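Side-chain contact in Lin2118 protein (Listeria innocua, PDB 3OOU), which probably binds specific DNA sequences and regulates transcription through an AraC-type helix-turn-helix domain, the part of a longer response-regulator protein present here: residues L11-E16 / E20-K25. Residues are numbered along the deposited sequence; the frame is centred on the assembly and turned at random. Where two conformers were deposited one is given.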
loop_
_atom_site.group_PDB
_atom_site.type_symbol
_atom_site.label_atom_id
_atom_site.label_comp_id
_atom_site.label_asym_id
_atom_site.label_seq_id
_atom_site.Cartn_x
_atom_site.Cartn_y
_atom_site.Cartn_z
ATOM N N LEU A 11 6.118 10.596 1.894
ATOM C CA LEU A 11 6.326 9.786 0.701
ATOM C C LEU A 11 7.539 8.881 0.865
ATOM O O LEU A 11 7.477 7.696 0.546
ATOM C CB LEU A 11 6.454 10.659 -0.554
ATOM C CG LEU A 11 5.199 11.405 -1.024
ATOM C CD1 LEU A 11 5.544 12.408 -2.110
ATOM C CD2 LEU A 11 4.110 10.443 -1.505
ATOM N N SER A 12 8.632 9.439 1.388
ATOM C CA SER A 12 9.845 8.663 1.627
ATOM C C SER A 12 9.630 7.597 2.707
ATOM O O SER A 12 10.107 6.473 2.574
ATOM C CB SER A 12 11.017 9.587 1.970
ATOM O OG SER A 12 11.305 10.445 0.872
ATOM N N TYR A 13 8.893 7.956 3.759
ATOM C CA TYR A 13 8.543 7.020 4.832
ATOM C C TYR A 13 7.796 5.781 4.328
ATOM O O TYR A 13 8.078 4.661 4.761
ATOM C CB TYR A 13 7.697 7.725 5.895
ATOM C CG TYR A 13 7.655 7.011 7.226
ATOM C CD1 TYR A 13 8.610 7.282 8.208
ATOM C CD2 TYR A 13 6.659 6.077 7.513
ATOM C CE1 TYR A 13 8.578 6.640 9.437
ATOM C CE2 TYR A 13 6.614 5.429 8.747
ATOM C CZ TYR A 13 7.580 5.718 9.702
ATOM O OH TYR A 13 7.556 5.084 10.924
ATOM N N ILE A 14 6.841 5.992 3.424
ATOM C CA ILE A 14 6.101 4.882 2.809
ATOM C C ILE A 14 7.052 3.856 2.181
ATOM O O ILE A 14 6.888 2.661 2.399
ATOM C CB ILE A 14 5.025 5.381 1.802
ATOM C CG1 ILE A 14 3.889 6.087 2.555
ATOM C CG2 ILE A 14 4.480 4.217 0.948
ATOM C CD1 ILE A 14 2.890 6.828 1.673
ATOM N N THR A 15 8.063 4.329 1.446
ATOM C CA THR A 15 9.039 3.458 0.784
ATOM C C THR A 15 9.820 2.586 1.776
ATOM O O THR A 15 10.163 1.439 1.482
ATOM C CB THR A 15 10.021 4.294 -0.080
ATOM O OG1 THR A 15 9.276 5.165 -0.942
ATOM C CG2 THR A 15 10.917 3.400 -0.925
ATOM N N GLU A 16 10.110 3.147 2.949
ATOM C CA GLU A 16 10.871 2.447 3.989
ATOM C C GLU A 16 10.038 1.454 4.792
ATOM O O GLU A 16 10.572 0.477 5.326
ATOM C CB GLU A 16 11.477 3.452 4.973
ATOM C CG GLU A 16 12.102 4.679 4.341
ATOM C CD GLU A 16 13.610 4.615 4.285
ATOM O OE1 GLU A 16 14.188 3.553 4.608
ATOM O OE2 GLU A 16 14.224 5.643 3.920
ATOM N N GLU A 20 4.756 -2.588 6.901
ATOM C CA GLU A 20 4.271 -2.586 8.278
ATOM C C GLU A 20 2.920 -1.903 8.383
ATOM O O GLU A 20 2.455 -1.268 7.433
ATOM C CB GLU A 20 5.293 -1.997 9.259
ATOM C CG GLU A 20 5.833 -0.638 8.903
ATOM C CD GLU A 20 6.966 -0.222 9.815
ATOM O OE1 GLU A 20 8.141 -0.334 9.405
ATOM O OE2 GLU A 20 6.678 0.201 10.952
ATOM N N GLY A 21 2.263 -2.089 9.526
ATOM C CA GLY A 21 0.973 -1.468 9.773
ATOM C C GLY A 21 1.160 0.034 9.697
ATOM O O GLY A 21 2.026 0.603 10.370
HETATM N N MSE A 22 0.355 0.677 8.868
HETATM C CA MSE A 22 0.500 2.099 8.630
HETATM C C MSE A 22 -0.848 2.714 8.337
HETATM O O MSE A 22 -1.650 2.158 7.580
HETATM C CB MSE A 22 1.434 2.338 7.437
HETATM C CG MSE A 22 1.854 3.786 7.271
HETATM SE SE MSE A 22 2.979 3.981 5.721
HETATM C CE MSE A 22 4.229 2.597 6.064
ATOM N N SER A 23 -1.087 3.874 8.933
ATOM C CA SER A 23 -2.290 4.641 8.658
ATOM C C SER A 23 -1.978 6.108 8.890
ATOM O O SER A 23 -0.893 6.451 9.395
ATOM C CB SER A 23 -3.421 4.208 9.598
ATOM O OG SER A 23 -3.098 4.527 10.946
ATOM N N LEU A 24 -2.927 6.978 8.561
ATOM C CA LEU A 24 -2.785 8.387 8.922
ATOM C C LEU A 24 -2.564 8.564 10.422
ATOM O O LEU A 24 -1.794 9.430 10.832
ATOM C CB LEU A 24 -3.979 9.211 8.445
ATOM C CG LEU A 24 -4.068 9.392 6.928
ATOM C CD1 LEU A 24 -5.381 10.063 6.581
ATOM C CD2 LEU A 24 -2.890 10.212 6.421
ATOM N N LYS A 25 -3.222 7.737 11.236
ATOM C CA LYS A 25 -3.075 7.832 12.687
ATOM C C LYS A 25 -1.668 7.431 13.143
ATOM O O LYS A 25 -1.067 8.125 13.962
ATOM C CB LYS A 25 -4.143 7.003 13.412
ATOM C CG LYS A 25 -5.537 7.590 13.316
ATOM C CD LYS A 25 -6.508 6.797 14.186
ATOM C CE LYS A 25 -7.941 7.248 13.962
ATOM N NZ LYS A 25 -8.427 6.840 12.609
HETATM O O HOH W 1 6.354 2.653 10.930
#
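Ile14, on the last turns of helix 6-17, and Met22, in the extended link that leads into helix 24-31, bring their backbones to a CA-CA distance of 8.5 Å; no hydrogen bond joins the two segments directly, and side chains bridge them. Met22, a selenomethionine, points toward the helix. With CG anti to the backbone N (chi1 -169°) and chi2 also extended, its chain reaches straight across before bending at chi3 (-50°). Its SE rests 3.9 Å from CG1 of Ile14, the two side chains crossing at about a right angle, while the bend turns CE toward the Tyr13 ring, which it meets obliquely, 4.5 Å from CD2. At the hydroxyl end of that ring a water 2.7 Å from Tyr13 OH makes a tentative link to OE2 of Glu20, in one of two conformers of that residue; in the same conformer OE1 bonds to His17 ND1. Tyr13 also meets Phe31 edge-to-face, and Met22 touches Leu27, while buried Ile14 packs on Phe50 and Tyr53 of helix 50-68. The contact packs the link between the first two helices against helix 6-17, in the N-terminal helical half of an AraC-type DNA-binding domain, whose two helix-turn-helix subdomains are joined by a long helix.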